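Local coordinates for protein haloperoxidase (Corallina officinalis, PDB 1QHB) that catalyses the vanadate-dependent bromination of organic substrates with hydrogen peroxide and bromide, working as a dodecamer whose subunits each also bind a stabilising calcium ion, at residues 7-10 / 16-19; 189-194 / 439-444; 388-393 / 564-569; 416-421 / 463-468. All coordinates share one frame; numbering follows the deposited sequence.

Contact 1. Residues 7-10 / 16-19; sequences NLQS and FDTR
D17, on helix 11-28, is joined by one side-chain hydrogen bond to Q9 in the loop just ahead of that helix. F16, which opens the segment, packs on E24 of a second subunit. D17 comes next and points its short side chain at the loop. Its OD2 takes a hydrogen from the Q9 amide, with NE2 to OD2 at 2.7 Å. The bond is bent, 142° at the hydrogen, and reaches OD2 on its anti side, a little out of the carboxylate plane; amide and carboxylate are turned 45° against each other. The hydrogen bond runs through NE2, while Q9 OE1 lies 3.4 Å from D17 OD2 without a bond. A chi1 of 56° sets Q9 CG between its own backbone N and carbonyl carbon, and the chain then runs out extended to span the gap. Glutamine suits a link of this length, aspartate a short acceptor on a helix flank. This is the N-terminal arm, a surface contact far from the chain's centre, and the helix starts between the partners, where S10 is the N-cap and its OG bonds K13 N. N7 of a fourth subunit packs on both Q9 and D17, and that subunit also hydrogen-bonds the Q9 backbone. Farther along, T18 packs on F132 and R19 forms a salt bridge with E573, both of the second subunit.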
loop_
_atom_site.group_PDB
_atom_site.type_symbol
_atom_site.label_atom_id
_atom_site.label_comp_id
_atom_site.label_asym_id
_atom_site.label_seq_id
_atom_site.Cartn_x
_atom_site.Cartn_y
_atom_site.Cartn_z
ATOM N N ASN A 7 20.591 1.283 -0.465
ATOM C CA ASN A 7 20.754 0.144 -1.349
ATOM C C ASN A 7 20.684 0.711 -2.764
ATOM O O ASN A 7 20.174 1.797 -2.953
ATOM C CB ASN A 7 19.653 -0.905 -1.135
ATOM C CG ASN A 7 18.291 -0.303 -1.381
ATOM O OD1 ASN A 7 17.825 0.448 -0.536
ATOM N ND2 ASN A 7 17.697 -0.642 -2.516
ATOM N N LEU A 8 21.257 0.001 -3.700
ATOM C CA LEU A 8 21.123 0.339 -5.099
ATOM C C LEU A 8 19.835 -0.355 -5.561
ATOM O O LEU A 8 19.298 -1.263 -4.913
ATOM C CB LEU A 8 22.305 -0.341 -5.792
ATOM C CG LEU A 8 23.686 0.197 -5.395
ATOM C CD1 LEU A 8 24.789 -0.683 -5.970
ATOM C CD2 LEU A 8 23.771 1.632 -5.950
ATOM N N GLN A 9 19.422 0.033 -6.756
ATOM C CA GLN A 9 18.343 -0.651 -7.431
ATOM C C GLN A 9 18.747 -0.688 -8.902
ATOM O O GLN A 9 19.720 -0.002 -9.260
ATOM C CB GLN A 9 17.005 0.012 -7.171
ATOM C CG GLN A 9 16.879 1.478 -7.517
ATOM C CD GLN A 9 15.589 2.029 -6.902
ATOM O OE1 GLN A 9 14.814 1.279 -6.299
ATOM N NE2 GLN A 9 15.360 3.317 -7.054
ATOM N N SER A 10 18.031 -1.453 -9.687
ATOM C CA SER A 10 18.272 -1.485 -11.127
ATOM C C SER A 10 18.204 -0.072 -11.683
ATOM O O SER A 10 17.529 0.779 -11.115
ATOM C CB SER A 10 17.168 -2.375 -11.739
ATOM O OG SER A 10 15.972 -1.625 -11.756
ATOM N N PHE A 16 12.589 5.373 -13.016
ATOM C CA PHE A 16 11.178 5.506 -12.706
ATOM C C PHE A 16 10.981 6.338 -11.455
ATOM O O PHE A 16 10.147 7.229 -11.391
ATOM C CB PHE A 16 10.535 4.122 -12.502
ATOM C CG PHE A 16 9.125 4.143 -11.972
ATOM C CD1 PHE A 16 8.067 4.414 -12.807
ATOM C CD2 PHE A 16 8.882 3.869 -10.627
ATOM C CE1 PHE A 16 6.772 4.441 -12.338
ATOM C CE2 PHE A 16 7.576 3.912 -10.136
ATOM C CZ PHE A 16 6.488 4.231 -10.985
ATOM N N ASP A 17 11.736 5.988 -10.417
ATOM C CA ASP A 17 11.699 6.688 -9.132
ATOM C C ASP A 17 12.127 8.145 -9.248
ATOM O O ASP A 17 11.653 8.983 -8.474
ATOM C CB ASP A 17 12.644 5.935 -8.141
ATOM C CG ASP A 17 12.018 4.680 -7.579
ATOM O OD1 ASP A 17 10.817 4.415 -7.737
ATOM O OD2 ASP A 17 12.776 3.902 -6.958
ATOM N N THR A 18 13.074 8.480 -10.134
ATOM C CA THR A 18 13.443 9.905 -10.313
ATOM C C THR A 18 12.271 10.702 -10.860
ATOM O O THR A 18 11.923 11.774 -10.313
ATOM C CB THR A 18 14.673 10.001 -11.234
ATOM O OG1 THR A 18 15.749 9.310 -10.613
ATOM C CG2 THR A 18 15.101 11.454 -11.433
ATOM N N ARG A 19 11.546 10.131 -11.835
ATOM C CA ARG A 19 10.392 10.772 -12.469
ATOM C C ARG A 19 9.252 10.955 -11.492
ATOM O O ARG A 19 8.580 11.987 -11.579
ATOM C CB ARG A 19 9.942 9.962 -13.701
ATOM C CG ARG A 19 10.965 10.129 -14.859
ATOM C CD ARG A 19 10.722 9.193 -16.030
ATOM N NE ARG A 19 9.556 9.617 -16.786
ATOM C CZ ARG A 19 9.304 9.357 -18.062
ATOM N NH1 ARG A 19 10.176 8.626 -18.738
ATOM N NH2 ARG A 19 8.191 9.836 -18.563
#

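Contact 2. Residues 189-194 / 439-444; sequences IERLNG and SSILDD
The R191 guanidinium carries I441 on one face and polar oxygens at its edge. I441 CG1 lies 4.0 Å above the plane, displaced toward the rim on the NH1 side, so a methylene rests against the flat cation. At the edge, close to the plane, are D444 OD2 and the backbone O of S440. R191 NH1 gives D444 OD2 a salt-bridging hydrogen bond of 2.8 Å, nearly straight at 163°. OD2 lies practically in the guanidinium plane, but the carboxylate is turned 64° from it and is met on the anti side of OD2. The pair is therefore held by one nitrogen and one oxygen; NH2, at 3.5 Å from D444 OD2, adds no bond. S440 O stands 3.8 Å from R191 NH1, near but not bonded. Farther back, R191 CD passes S440 OG at 3.8 Å.

With a bend at chi3 (-72°) the arginine head lies against helix 439-456, and the bond from NE to S187 O on its own helix helps fix its rotation. Arginine suits the place because its long aliphatic stem crosses the gap and its planar head offers an edge for an acid and a face for an isoleucine. Helix 153-167 touches both partners: R191 and L192 on L164, I441 on Y163. The arrangement is an interhelical salt bridge, linking the last turn of helix 182-192 to the opening turns of helix 439-456; these ends might favour a positive and a negative charge respectively.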
loop_
_atom_site.group_PDB
_atom_site.type_symbol
_atom_site.label_atom_id
_atom_site.label_comp_id
_atom_site.label_asym_id
_atom_site.label_seq_id
_atom_site.Cartn_x
_atom_site.Cartn_y
_atom_site.Cartn_z
ATOM N N ILE A 189 5.302 63.221 -23.156
ATOM C CA ILE A 189 5.648 63.112 -21.741
ATOM C C ILE A 189 4.785 63.934 -20.802
ATOM O O ILE A 189 4.533 63.633 -19.635
ATOM C CB ILE A 189 7.129 63.532 -21.657
ATOM C CG1 ILE A 189 7.994 62.391 -22.240
ATOM C CG2 ILE A 189 7.614 63.878 -20.270
ATOM C CD1 ILE A 189 9.419 62.877 -22.521
ATOM N N GLU A 190 4.380 65.118 -21.218
ATOM C CA GLU A 190 3.568 66.023 -20.393
ATOM C C GLU A 190 2.148 65.491 -20.303
ATOM O O GLU A 190 1.464 65.617 -19.297
ATOM C CB GLU A 190 3.739 67.362 -21.072
ATOM C CG GLU A 190 3.316 68.642 -20.384
ATOM C CD GLU A 190 3.812 69.819 -21.233
ATOM O OE1 GLU A 190 4.972 69.724 -21.706
ATOM O OE2 GLU A 190 3.064 70.790 -21.442
ATOM N N ARG A 191 1.627 64.864 -21.338
ATOM C CA ARG A 191 0.275 64.309 -21.339
ATOM C C ARG A 191 0.251 63.070 -20.452
ATOM O O ARG A 191 -0.573 63.010 -19.532
ATOM C CB ARG A 191 -0.138 64.138 -22.810
ATOM C CG ARG A 191 -0.266 65.563 -23.403
ATOM C CD ARG A 191 -1.011 65.612 -24.729
ATOM N NE ARG A 191 -0.180 65.031 -25.778
ATOM C CZ ARG A 191 -0.469 64.864 -27.058
ATOM N NH1 ARG A 191 -1.647 65.255 -27.504
ATOM N NH2 ARG A 191 0.415 64.298 -27.882
ATOM N N LEU A 192 1.287 62.215 -20.528
ATOM C CA LEU A 192 1.329 61.045 -19.674
ATOM C C LEU A 192 1.553 61.518 -18.252
ATOM O O LEU A 192 0.866 60.971 -17.366
ATOM C CB LEU A 192 2.401 60.048 -20.091
ATOM C CG LEU A 192 2.242 59.434 -21.498
ATOM C CD1 LEU A 192 3.530 58.722 -21.848
ATOM C CD2 LEU A 192 1.036 58.504 -21.504
ATOM N N ASN A 193 2.384 62.542 -18.037
ATOM C CA ASN A 193 2.581 63.012 -16.667
ATOM C C ASN A 193 1.374 63.784 -16.118
ATOM O O ASN A 193 1.347 64.104 -14.921
ATOM C CB ASN A 193 3.833 63.850 -16.474
ATOM C CG ASN A 193 5.089 63.006 -16.476
ATOM O OD1 ASN A 193 5.017 61.837 -16.088
ATOM N ND2 ASN A 193 6.215 63.551 -16.899
ATOM N N GLY A 194 0.351 64.017 -16.912
ATOM C CA GLY A 194 -0.857 64.617 -16.421
ATOM C C GLY A 194 -1.811 63.540 -15.947
ATOM O O GLY A 194 -2.887 63.916 -15.548
ATOM N N SER A 439 -8.740 63.276 -23.879
ATOM C CA SER A 439 -9.191 64.231 -24.878
ATOM C C SER A 439 -8.133 64.833 -25.766
ATOM O O SER A 439 -8.369 64.716 -26.965
ATOM C CB SER A 439 -9.994 65.374 -24.235
ATOM O OG SER A 439 -9.071 66.251 -23.613
ATOM N N SER A 440 -7.044 65.438 -25.329
ATOM C CA SER A 440 -6.100 66.004 -26.295
ATOM C C SER A 440 -5.441 64.933 -27.142
ATOM O O SER A 440 -5.327 65.106 -28.363
ATOM C CB SER A 440 -5.039 66.828 -25.585
ATOM O OG SER A 440 -4.741 66.269 -24.334
ATOM N N ILE A 441 -5.089 63.773 -26.541
ATOM C CA ILE A 441 -4.570 62.691 -27.374
ATOM C C ILE A 441 -5.554 62.287 -28.452
ATOM O O ILE A 441 -5.145 62.049 -29.580
ATOM C CB ILE A 441 -4.231 61.491 -26.489
ATOM C CG1 ILE A 441 -3.061 61.869 -25.573
ATOM C CG2 ILE A 441 -3.858 60.280 -27.327
ATOM C CD1 ILE A 441 -2.922 60.853 -24.437
ATOM N N LEU A 442 -6.864 62.194 -28.181
ATOM C CA LEU A 442 -7.811 61.714 -29.173
ATOM C C LEU A 442 -8.013 62.645 -30.356
ATOM O O LEU A 442 -8.427 62.167 -31.438
ATOM C CB LEU A 442 -9.179 61.468 -28.496
ATOM C CG LEU A 442 -9.236 60.349 -27.454
ATOM C CD1 LEU A 442 -10.672 60.233 -26.921
ATOM C CD2 LEU A 442 -8.765 59.023 -28.059
ATOM N N ASP A 443 -7.752 63.926 -30.153
ATOM C CA ASP A 443 -7.828 64.954 -31.191
ATOM C C ASP A 443 -6.710 64.713 -32.219
ATOM O O ASP A 443 -6.970 64.670 -33.436
ATOM C CB ASP A 443 -7.623 66.375 -30.640
ATOM C CG ASP A 443 -8.767 66.830 -29.763
ATOM O OD1 ASP A 443 -9.941 66.605 -30.134
ATOM O OD2 ASP A 443 -8.521 67.411 -28.682
ATOM N N ASP A 444 -5.510 64.458 -31.722
ATOM C CA ASP A 444 -4.414 64.122 -32.631
ATOM C C ASP A 444 -4.646 62.862 -33.426
ATOM O O ASP A 444 -4.287 62.774 -34.616
ATOM C CB ASP A 444 -3.121 63.909 -31.800
ATOM C CG ASP A 444 -2.686 65.260 -31.244
ATOM O OD1 ASP A 444 -3.119 66.319 -31.756
ATOM O OD2 ASP A 444 -1.917 65.286 -30.289
#

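Contact 3. Residues 388-393 / 564-569; sequences TRALKA and EQIAIG
Segments 388-393 of helix 376-402 and 564-569 of helix 553-574 cross at 132° between their N-to-C directions, their axes approaching to 9.4 Å, with A390 and I566 the nearest pair of CA atoms at 6.0 Å. I566 makes every contact from its side. Its CG2 methyl presses on the opposing backbone, 3.8 Å from A390 N, and also lies 4.0 Å from R389 CB. The other branch passes A390 CA with CG1, and CD1 ends 4.0 Å from A393 CB. A chi1 of -70° puts CG2 beside A390 N, and a chi2 of -51° turns CD1 to A393, one turn on.

Residue types match the task. A390 and A393 keep the surface low, so a branched isoleucine can lie close to the main chain. R389 gives only its CB here, for the stem bends at chi2 and the guanidinium leaves the interface to pair with D133 and with E385 of a second subunit. A390 also packs on V487 of helix 484-499, and its side chain is about 8 Å from that of G484, a vanadate-site residue, placing the contact close to that site in the helical core of the vanadium haloperoxidase fold. No hydrogen bond or charge crosses between the segments, so the join rests on shape fit and on burying methyl groups from water, while polar bonding is left to neighbouring residues.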
loop_
_atom_site.group_PDB
_atom_site.type_symbol
_atom_site.label_atom_id
_atom_site.label_comp_id
_atom_site.label_asym_id
_atom_site.label_seq_id
_atom_site.Cartn_x
_atom_site.Cartn_y
_atom_site.Cartn_z
ATOM N N THR A 388 6.880 26.008 -24.701
ATOM C CA THR A 388 5.515 25.457 -24.757
ATOM C C THR A 388 4.951 25.219 -23.378
ATOM O O THR A 388 3.752 25.420 -23.162
ATOM C CB THR A 388 5.495 24.171 -25.593
ATOM O OG1 THR A 388 6.606 23.350 -25.165
ATOM C CG2 THR A 388 5.627 24.520 -27.060
ATOM N N ARG A 389 5.821 25.078 -22.353
ATOM C CA ARG A 389 5.314 24.911 -20.994
ATOM C C ARG A 389 4.749 26.254 -20.537
ATOM O O ARG A 389 3.689 26.283 -19.910
ATOM C CB ARG A 389 6.400 24.410 -20.057
ATOM C CG ARG A 389 6.653 22.939 -20.189
ATOM C CD ARG A 389 7.710 22.571 -21.216
ATOM N NE ARG A 389 7.701 21.114 -21.431
ATOM C CZ ARG A 389 8.279 20.529 -22.482
ATOM N NH1 ARG A 389 8.884 21.214 -23.446
ATOM N NH2 ARG A 389 8.216 19.189 -22.552
ATOM N N ALA A 390 5.473 27.321 -20.826
ATOM C CA ALA A 390 4.988 28.665 -20.463
ATOM C C ALA A 390 3.723 29.061 -21.205
ATOM O O ALA A 390 2.837 29.686 -20.638
ATOM C CB ALA A 390 6.109 29.670 -20.756
ATOM N N LEU A 391 3.610 28.645 -22.487
ATOM C CA LEU A 391 2.429 29.009 -23.273
ATOM C C LEU A 391 1.187 28.315 -22.715
ATOM O O LEU A 391 0.115 28.940 -22.683
ATOM C CB LEU A 391 2.567 28.688 -24.772
ATOM C CG LEU A 391 3.539 29.556 -25.562
ATOM C CD1 LEU A 391 3.837 28.895 -26.909
ATOM C CD2 LEU A 391 2.871 30.913 -25.723
ATOM N N LYS A 392 1.319 27.087 -22.247
ATOM C CA LYS A 392 0.188 26.378 -21.684
ATOM C C LYS A 392 -0.329 27.137 -20.481
ATOM O O LYS A 392 -1.541 27.354 -20.404
ATOM C CB LYS A 392 0.481 24.925 -21.306
ATOM C CG LYS A 392 0.571 23.961 -22.503
ATOM C CD LYS A 392 1.180 22.640 -22.050
ATOM C CE LYS A 392 1.698 21.826 -23.236
ATOM N NZ LYS A 392 1.977 20.431 -22.739
ATOM N N ALA A 393 0.568 27.649 -19.637
ATOM C CA ALA A 393 0.132 28.435 -18.493
ATOM C C ALA A 393 -0.550 29.727 -18.918
ATOM O O ALA A 393 -1.603 30.082 -18.356
ATOM C CB ALA A 393 1.320 28.784 -17.581
ATOM N N GLU A 564 8.828 33.435 -15.744
ATOM C CA GLU A 564 9.966 33.261 -14.839
ATOM C C GLU A 564 9.672 32.093 -13.888
ATOM O O GLU A 564 10.557 31.265 -13.654
ATOM C CB GLU A 564 10.168 34.512 -13.972
ATOM C CG GLU A 564 11.337 34.361 -13.002
ATOM C CD GLU A 564 11.609 35.632 -12.233
ATOM O OE1 GLU A 564 10.678 36.141 -11.576
ATOM O OE2 GLU A 564 12.740 36.121 -12.261
ATOM N N GLN A 565 8.464 32.032 -13.309
ATOM C CA GLN A 565 8.107 30.948 -12.400
ATOM C C GLN A 565 8.126 29.572 -13.079
ATOM O O GLN A 565 8.384 28.524 -12.464
ATOM C CB GLN A 565 6.662 31.114 -11.860
ATOM C CG GLN A 565 6.443 32.286 -10.917
ATOM C CD GLN A 565 4.979 32.620 -10.648
ATOM O OE1 GLN A 565 4.162 31.797 -10.255
ATOM N NE2 GLN A 565 4.612 33.904 -10.854
ATOM N N ILE A 566 7.663 29.565 -14.342
ATOM C CA ILE A 566 7.578 28.298 -15.081
ATOM C C ILE A 566 8.993 27.790 -15.263
ATOM O O ILE A 566 9.247 26.627 -15.024
ATOM C CB ILE A 566 6.844 28.481 -16.429
ATOM C CG1 ILE A 566 5.338 28.757 -16.313
ATOM C CG2 ILE A 566 7.029 27.295 -17.347
ATOM C CD1 ILE A 566 4.576 27.784 -15.436
ATOM N N ALA A 567 9.928 28.640 -15.697
ATOM C CA ALA A 567 11.314 28.272 -15.915
ATOM C C ALA A 567 11.974 27.771 -14.639
ATOM O O ALA A 567 12.632 26.734 -14.675
ATOM C CB ALA A 567 12.145 29.441 -16.420
ATOM N N ILE A 568 11.772 28.482 -13.536
ATOM C CA ILE A 568 12.359 28.083 -12.239
ATOM C C ILE A 568 11.826 26.702 -11.827
ATOM O O ILE A 568 12.556 25.835 -11.339
ATOM C CB ILE A 568 12.030 29.159 -11.161
ATOM C CG1 ILE A 568 12.902 30.381 -11.283
ATOM C CG2 ILE A 568 12.123 28.561 -9.749
ATOM C CD1 ILE A 568 12.553 31.641 -10.481
ATOM N N GLY A 569 10.528 26.455 -12.041
ATOM C CA GLY A 569 9.899 25.163 -11.755
ATOM C C GLY A 569 10.464 23.984 -12.518
ATOM O O GLY A 569 10.766 22.922 -11.962
#

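Contact 4. Residues 416-421 / 463-468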
loop_
_atom_site.group_PDB
_atom_site.type_symbol
_atom_site.label_atom_id
_atom_site.label_comp_id
_atom_site.label_asym_id
_atom_site.label_seq_id
_atom_site.Cartn_x
_atom_site.Cartn_y
_atom_site.Cartn_z
ATOM N N VAL A 416 -16.786 54.874 -30.356
ATOM C CA VAL A 416 -18.249 54.893 -30.328
ATOM C C VAL A 416 -18.778 55.847 -29.273
ATOM O O VAL A 416 -19.683 56.625 -29.586
ATOM C CB VAL A 416 -18.783 53.479 -30.099
ATOM C CG1 VAL A 416 -20.269 53.441 -29.774
ATOM C CG2 VAL A 416 -18.456 52.667 -31.340
ATOM N N ASN A 417 -18.275 55.809 -28.024
ATOM C CA ASN A 417 -18.761 56.731 -27.001
ATOM C C ASN A 417 -18.546 58.204 -27.325
ATOM O O ASN A 417 -19.408 59.075 -27.059
ATOM C CB ASN A 417 -18.025 56.412 -25.703
ATOM C CG ASN A 417 -18.157 57.346 -24.530
ATOM O OD1 ASN A 417 -17.641 58.463 -24.432
ATOM N ND2 ASN A 417 -18.869 56.913 -23.494
ATOM N N LYS A 418 -17.340 58.546 -27.755
ATOM C CA LYS A 418 -17.041 59.939 -28.078
ATOM C C LYS A 418 -17.884 60.414 -29.283
ATOM O O LYS A 418 -18.435 61.519 -29.207
ATOM C CB LYS A 418 -15.548 60.110 -28.348
ATOM C CG LYS A 418 -15.131 61.540 -28.668
ATOM C CD LYS A 418 -13.703 61.783 -28.185
ATOM C CE LYS A 418 -13.299 63.236 -28.350
ATOM N NZ LYS A 418 -14.123 64.148 -27.521
ATOM N N ASN A 419 -18.081 59.652 -30.356
ATOM C CA ASN A 419 -18.933 60.040 -31.459
ATOM C C ASN A 419 -20.379 60.207 -30.996
ATOM O O ASN A 419 -21.025 61.235 -31.315
ATOM C CB ASN A 419 -18.887 59.024 -32.604
ATOM C CG ASN A 419 -17.670 59.322 -33.465
ATOM O OD1 ASN A 419 -17.540 60.453 -33.938
ATOM N ND2 ASN A 419 -16.790 58.362 -33.670
ATOM N N ALA A 420 -20.910 59.288 -30.190
ATOM C CA ALA A 420 -22.262 59.448 -29.648
ATOM C C ALA A 420 -22.369 60.717 -28.812
ATOM O O ALA A 420 -23.363 61.447 -28.814
ATOM C CB ALA A 420 -22.629 58.300 -28.718
ATOM N N PHE A 421 -21.345 61.011 -28.026
ATOM C CA PHE A 421 -21.367 62.201 -27.191
ATOM C C PHE A 421 -21.533 63.475 -28.001
ATOM O O PHE A 421 -22.276 64.358 -27.561
ATOM C CB PHE A 421 -20.108 62.282 -26.351
ATOM C CG PHE A 421 -19.955 63.530 -25.535
ATOM C CD1 PHE A 421 -20.686 63.712 -24.381
ATOM C CD2 PHE A 421 -19.069 64.515 -25.931
ATOM C CE1 PHE A 421 -20.545 64.863 -23.628
ATOM C CE2 PHE A 421 -18.930 65.675 -25.185
ATOM C CZ PHE A 421 -19.660 65.845 -24.021
ATOM N N LYS A 463 -16.136 60.787 -36.837
ATOM C CA LYS A 463 -14.683 60.893 -36.729
ATOM C C LYS A 463 -14.225 59.493 -36.281
ATOM O O LYS A 463 -15.072 58.674 -35.864
ATOM C CB LYS A 463 -14.259 61.938 -35.717
ATOM C CG LYS A 463 -14.584 63.371 -36.092
ATOM C CD LYS A 463 -13.663 64.348 -35.384
ATOM C CE LYS A 463 -14.308 64.924 -34.146
ATOM N NZ LYS A 463 -13.358 65.857 -33.472
ATOM N N SER A 464 -12.928 59.208 -36.400
ATOM C CA SER A 464 -12.490 57.893 -35.953
ATOM C C SER A 464 -11.519 58.072 -34.796
ATOM O O SER A 464 -10.486 58.720 -35.025
ATOM C CB SER A 464 -11.803 57.108 -37.069
ATOM O OG SER A 464 -11.050 56.082 -36.426
ATOM N N PHE A 465 -11.896 57.586 -33.590
ATOM C CA PHE A 465 -10.925 57.699 -32.501
ATOM C C PHE A 465 -10.290 56.326 -32.240
ATOM O O PHE A 465 -9.708 56.110 -31.187
ATOM C CB PHE A 465 -11.561 58.278 -31.234
ATOM C CG PHE A 465 -12.223 59.616 -31.534
ATOM C CD1 PHE A 465 -11.482 60.791 -31.530
ATOM C CD2 PHE A 465 -13.578 59.680 -31.803
ATOM C CE1 PHE A 465 -12.092 62.000 -31.801
ATOM C CE2 PHE A 465 -14.187 60.902 -32.074
ATOM C CZ PHE A 465 -13.446 62.067 -32.104
ATOM N N LEU A 466 -10.400 55.363 -33.164
ATOM C CA LEU A 466 -9.838 54.059 -33.035
ATOM C C LEU A 466 -8.319 54.073 -32.854
ATOM O O LEU A 466 -7.611 54.987 -33.295
ATOM C CB LEU A 466 -10.173 53.264 -34.293
ATOM C CG LEU A 466 -11.693 53.127 -34.517
ATOM C CD1 LEU A 466 -11.875 52.710 -35.970
ATOM C CD2 LEU A 466 -12.326 52.177 -33.524
ATOM N N LEU A 467 -7.813 53.019 -32.189
ATOM C CA LEU A 467 -6.354 52.928 -32.010
ATOM C C LEU A 467 -5.786 52.375 -33.308
ATOM O O LEU A 467 -6.135 51.279 -33.767
ATOM C CB LEU A 467 -6.099 51.992 -30.807
ATOM C CG LEU A 467 -4.639 51.586 -30.575
ATOM C CD1 LEU A 467 -3.832 52.705 -29.974
ATOM C CD2 LEU A 467 -4.549 50.420 -29.583
ATOM N N PRO A 468 -4.892 53.095 -33.968
ATOM C CA PRO A 468 -4.278 52.656 -35.204
ATOM C C PRO A 468 -3.500 51.378 -34.943
ATOM O O PRO A 468 -2.683 51.342 -34.031
ATOM C CB PRO A 468 -3.437 53.833 -35.672
ATOM C CG PRO A 468 -3.921 55.036 -34.900
ATOM C CD PRO A 468 -4.382 54.450 -33.569
#
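K418 lays its aliphatic chain across one face of the F465 ring, the two side chains at about a right angle. CD sits over the centre, 3.8 Å from the F465 ring centroid and 7° off the normal, a CH-pi contact; K418 CG comes within 3.6 Å of F465 CE2. Placing CG anti to the backbone N (chi1 -179°) sends the stem from the helix over the ring, and a bend at chi4 tips the ammonium off the centre, where K418 NZ is 5.6 Å from the F465 centroid, at most a weak cation-pi attraction. Lysine thus works here chiefly as a hydrocarbon with a polar end.

N419 faces the rim of the same ring instead, with its OD1 3.9 Å from F465 CE2 near the ring plane. Its amide also grips the main chain of K463 twice: K463 N donates to OD1 at 3.2 Å, and ND2 donates to K463 O at 2.8 Å, the shorter and straighter bond at 153°, though ND2 stands above the carbonyl plane and not on a lone pair. Asparagine fits because one flat group carries both donor and acceptor. This pairing fastens the irregular chain 463-468, which runs between helices 439-456 and 484-499, onto helix 407-422, where F465 N is also hydrogen-bonded to S415 OG. The phenylalanine is buried also by L442 and A446 of helix 439-456, and its carbonyl O is bonded to the hydroxyl of Y163.

In the fold
Contacts 2 and 4 form one region: their centres are 16 Å apart and they touch, L442 of contact 2 packing on both F465 and K418 of contact 4. Helix 439-456 thus joins helix 182-192 to the region where loop 463-468 meets helix 407-422, and the segments of these two contacts alternate along the chain. Contact 3 lies across the chain's centre, 37 and 39 Å from them between centres; both segments of contact 4 fall between its own. Contact 1 closes before the others open, its centre 27 Å from that of contact 3 and at least 64 Å from the rest. Contacts 1 and 3 lie where subunits meet, whereas no other chain touches contacts 2 and 4.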